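Local coordinates for Csc2 (PDB 4TXD), which is a Cas7-family protein of a type I-D CRISPR system that binds a zinc ion and probably binds RNA through its RRM-like domain, at residues His170-Gly175 against Lys194-Phe199. Sequence-based numbering, arbitrary orientation. Where two conformers were deposited one is given.
Sequences HCTIFG and KTRVRF. With ZN (zinc ion), chain B.
Ile-173, in the last turn of its short helix, offers its carbonyl to the backbone of Arg-196, whose N lies 3.0 Å from Ile-173 O and meets it almost straight on, with a C=O...N angle of 174°. At the next step Phe-174 and Thr-195 bring their CA atoms to 4.1 Å, and Thr-195 CA also leans a C-H against Ile-173 O. Gly-175 then leaves the helix with positive phi, a conformation in which a CB would jam against the preceding carbonyl and crowd Thr-195 N. The Arg-196 side chain, bent at chi3 (-66°), swings its guanidinium back to the last turn. There Arg-196 NH2 donates to Thr-172 O at 2.8 Å; the acceptor lies in the guanidinium plane, but the nitrogen stands well above the plane of the carbonyl. Two waters in the guanidinium plane extend the network: one joins NH2 to Thr-172 OG1, itself hydrogen-bonded to Ser-351 of helix 343-365, the other links NE with Thr-172 O and Lys-194 O. The remaining nitrogen, NH1, bonds to Asp-249 O and forms a salt bridge with Glu-254. With an alanine in place of Arg-196, Glu-254 would probably lose this partner and Thr-172 O its direct side-chain donor. The contact illustrates how a zinc-binding segment can be tied to what is probably the RRM-like core: strand 197-204 belongs to the central antiparallel sheet, whereas Cys-171, the residue before Thr-172, binds zinc through SG (2.4 Å) together with Cys-146, Asp-165 and Cys-168. Beside the polar layer, Val-197 CG2 meets Ile-173 CG2 at 3.6 Å, and Val-197 CB comes within 3.8 Å of Phe-174 CE1. Anti to the backbone N, Ile-173 CG2 lies over the centre of the Phe-174 ring, while helix 252-263 packs against Ile-173 and Val-197 through Thr-258.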
loop_
_atom_site.group_PDB
_atom_site.type_symbol
_atom_site.label_atom_id
_atom_site.label_comp_id
_atom_site.label_asym_id
_atom_site.label_seq_id
_atom_site.Cartn_x
_atom_site.Cartn_y
_atom_site.Cartn_z
ATOM N N HIS A 170 0.198 -7.366 6.933
ATOM C CA HIS A 170 0.854 -6.976 5.714
ATOM C C HIS A 170 0.864 -8.117 4.714
ATOM O O HIS A 170 0.691 -7.898 3.574
ATOM C CB HIS A 170 2.221 -6.335 5.941
ATOM C CG HIS A 170 3.368 -7.255 5.778
ATOM N ND1 HIS A 170 3.838 -7.644 4.553
ATOM C CD2 HIS A 170 4.140 -7.876 6.688
ATOM C CE1 HIS A 170 4.854 -8.459 4.711
ATOM N NE2 HIS A 170 5.053 -8.623 6.000
ATOM N N CYS A 171 1.008 -9.332 5.190
ATOM C CA CYS A 171 0.926 -10.482 4.311
ATOM C C CYS A 171 -0.441 -10.660 3.701
ATOM O O CYS A 171 -0.552 -10.858 2.544
ATOM C CB CYS A 171 1.329 -11.755 5.028
ATOM S SG CYS A 171 3.071 -11.953 5.346
ATOM N N THR A 172 -1.472 -10.577 4.508
ATOM C CA THR A 172 -2.800 -10.849 4.036
ATOM C C THR A 172 -3.362 -9.748 3.171
ATOM O O THR A 172 -4.140 -9.983 2.305
ATOM C CB THR A 172 -3.759 -11.193 5.181
ATOM O OG1 THR A 172 -3.885 -10.093 6.048
ATOM C CG2 THR A 172 -3.245 -12.355 5.941
ATOM N N ILE A 173 -2.942 -8.533 3.422
ATOM C CA ILE A 173 -3.483 -7.413 2.664
ATOM C C ILE A 173 -2.731 -7.221 1.344
ATOM O O ILE A 173 -3.346 -7.057 0.288
ATOM C CB ILE A 173 -3.425 -6.094 3.482
ATOM C CG1 ILE A 173 -4.450 -6.137 4.626
ATOM C CG2 ILE A 173 -3.715 -4.897 2.589
ATOM C CD1 ILE A 173 -4.239 -5.036 5.658
ATOM N N PHE A 174 -1.404 -7.238 1.408
ATOM C CA PHE A 174 -0.599 -6.934 0.234
ATOM C C PHE A 174 -0.125 -8.180 -0.514
ATOM O O PHE A 174 0.489 -8.076 -1.584
ATOM C CB PHE A 174 0.599 -6.066 0.630
ATOM C CG PHE A 174 0.203 -4.721 1.147
ATOM C CD1 PHE A 174 -0.222 -3.730 0.271
ATOM C CD2 PHE A 174 0.235 -4.448 2.511
ATOM C CE1 PHE A 174 -0.606 -2.469 0.748
ATOM C CE2 PHE A 174 -0.144 -3.188 3.004
ATOM C CZ PHE A 174 -0.570 -2.201 2.122
ATOM N N GLY A 175 -0.387 -9.354 0.057
ATOM C CA GLY A 175 -0.099 -10.594 -0.648
ATOM C C GLY A 175 1.173 -11.333 -0.284
ATOM O O GLY A 175 2.110 -10.777 0.296
ATOM N N LYS A 194 -3.043 -12.717 -3.489
ATOM C CA LYS A 194 -2.833 -11.530 -4.313
ATOM C C LYS A 194 -3.208 -10.275 -3.535
ATOM O O LYS A 194 -4.103 -10.295 -2.695
ATOM C CB LYS A 194 -3.646 -11.596 -5.607
ATOM C CG LYS A 194 -3.083 -12.554 -6.653
ATOM C CD LYS A 194 -3.893 -12.499 -7.939
ATOM C CE LYS A 194 -3.153 -11.767 -9.045
ATOM N NZ LYS A 194 -1.934 -12.514 -9.462
ATOM N N THR A 195 -2.514 -9.176 -3.818
ATOM C CA THR A 195 -2.816 -7.924 -3.111
ATOM C C THR A 195 -4.264 -7.449 -3.326
ATOM O O THR A 195 -4.820 -7.533 -4.431
ATOM C CB THR A 195 -1.836 -6.793 -3.536
ATOM O OG1 THR A 195 -2.089 -5.624 -2.745
ATOM C CG2 THR A 195 -1.994 -6.446 -5.030
ATOM N N ARG A 196 -4.879 -6.961 -2.253
ATOM C CA ARG A 196 -6.204 -6.361 -2.326
ATOM C C ARG A 196 -6.062 -4.834 -2.404
ATOM O O ARG A 196 -7.043 -4.097 -2.384
ATOM C CB ARG A 196 -7.056 -6.790 -1.114
ATOM C CG ARG A 196 -7.834 -8.113 -1.346
ATOM C CD ARG A 196 -8.558 -8.598 -0.072
ATOM N NE ARG A 196 -7.587 -8.970 0.945
ATOM C CZ ARG A 196 -7.772 -8.890 2.259
ATOM N NH1 ARG A 196 -8.925 -8.453 2.763
ATOM N NH2 ARG A 196 -6.787 -9.257 3.062
ATOM N N VAL A 197 -4.815 -4.390 -2.494
ATOM C CA VAL A 197 -4.463 -2.971 -2.665
ATOM C C VAL A 197 -3.662 -2.844 -3.964
ATOM O O VAL A 197 -2.498 -3.229 -4.015
ATOM C CB VAL A 197 -3.631 -2.435 -1.470
ATOM C CG1 VAL A 197 -3.239 -0.954 -1.671
ATOM C CG2 VAL A 197 -4.396 -2.632 -0.153
ATOM N N ARG A 198 -4.310 -2.362 -5.022
ATOM C CA ARG A 198 -3.672 -2.240 -6.329
ATOM C C ARG A 198 -3.312 -0.784 -6.624
ATOM O O ARG A 198 -4.198 0.055 -6.743
ATOM C CB ARG A 198 -4.592 -2.766 -7.431
ATOM C CG ARG A 198 -4.775 -4.271 -7.444
ATOM C CD ARG A 198 -4.770 -4.800 -8.876
ATOM N NE ARG A 198 -6.022 -5.452 -9.251
ATOM C CZ ARG A 198 -6.951 -4.909 -10.036
ATOM N NH1 ARG A 198 -6.784 -3.689 -10.533
ATOM N NH2 ARG A 198 -8.054 -5.586 -10.322
ATOM N N PHE A 199 -2.028 -0.497 -6.760
ATOM C CA PHE A 199 -1.591 0.872 -7.053
ATOM C C PHE A 199 -1.519 1.160 -8.547
ATOM O O PHE A 199 -1.019 0.332 -9.312
ATOM C CB PHE A 199 -0.213 1.153 -6.454
ATOM C CG PHE A 199 -0.210 1.334 -4.969
ATOM C CD1 PHE A 199 -0.592 2.544 -4.402
ATOM C CD2 PHE A 199 0.191 0.293 -4.135
ATOM C CE1 PHE A 199 -0.586 2.720 -3.018
ATOM C CE2 PHE A 199 0.204 0.457 -2.756
ATOM C CZ PHE A 199 -0.188 1.667 -2.191
HETATM ZN ZN ZN B . 3.397 -11.382 7.640
HETATM O O HOH W 1 -6.637 -9.658 5.867
HETATM O O HOH W 2 -5.333 -10.208 -0.229
#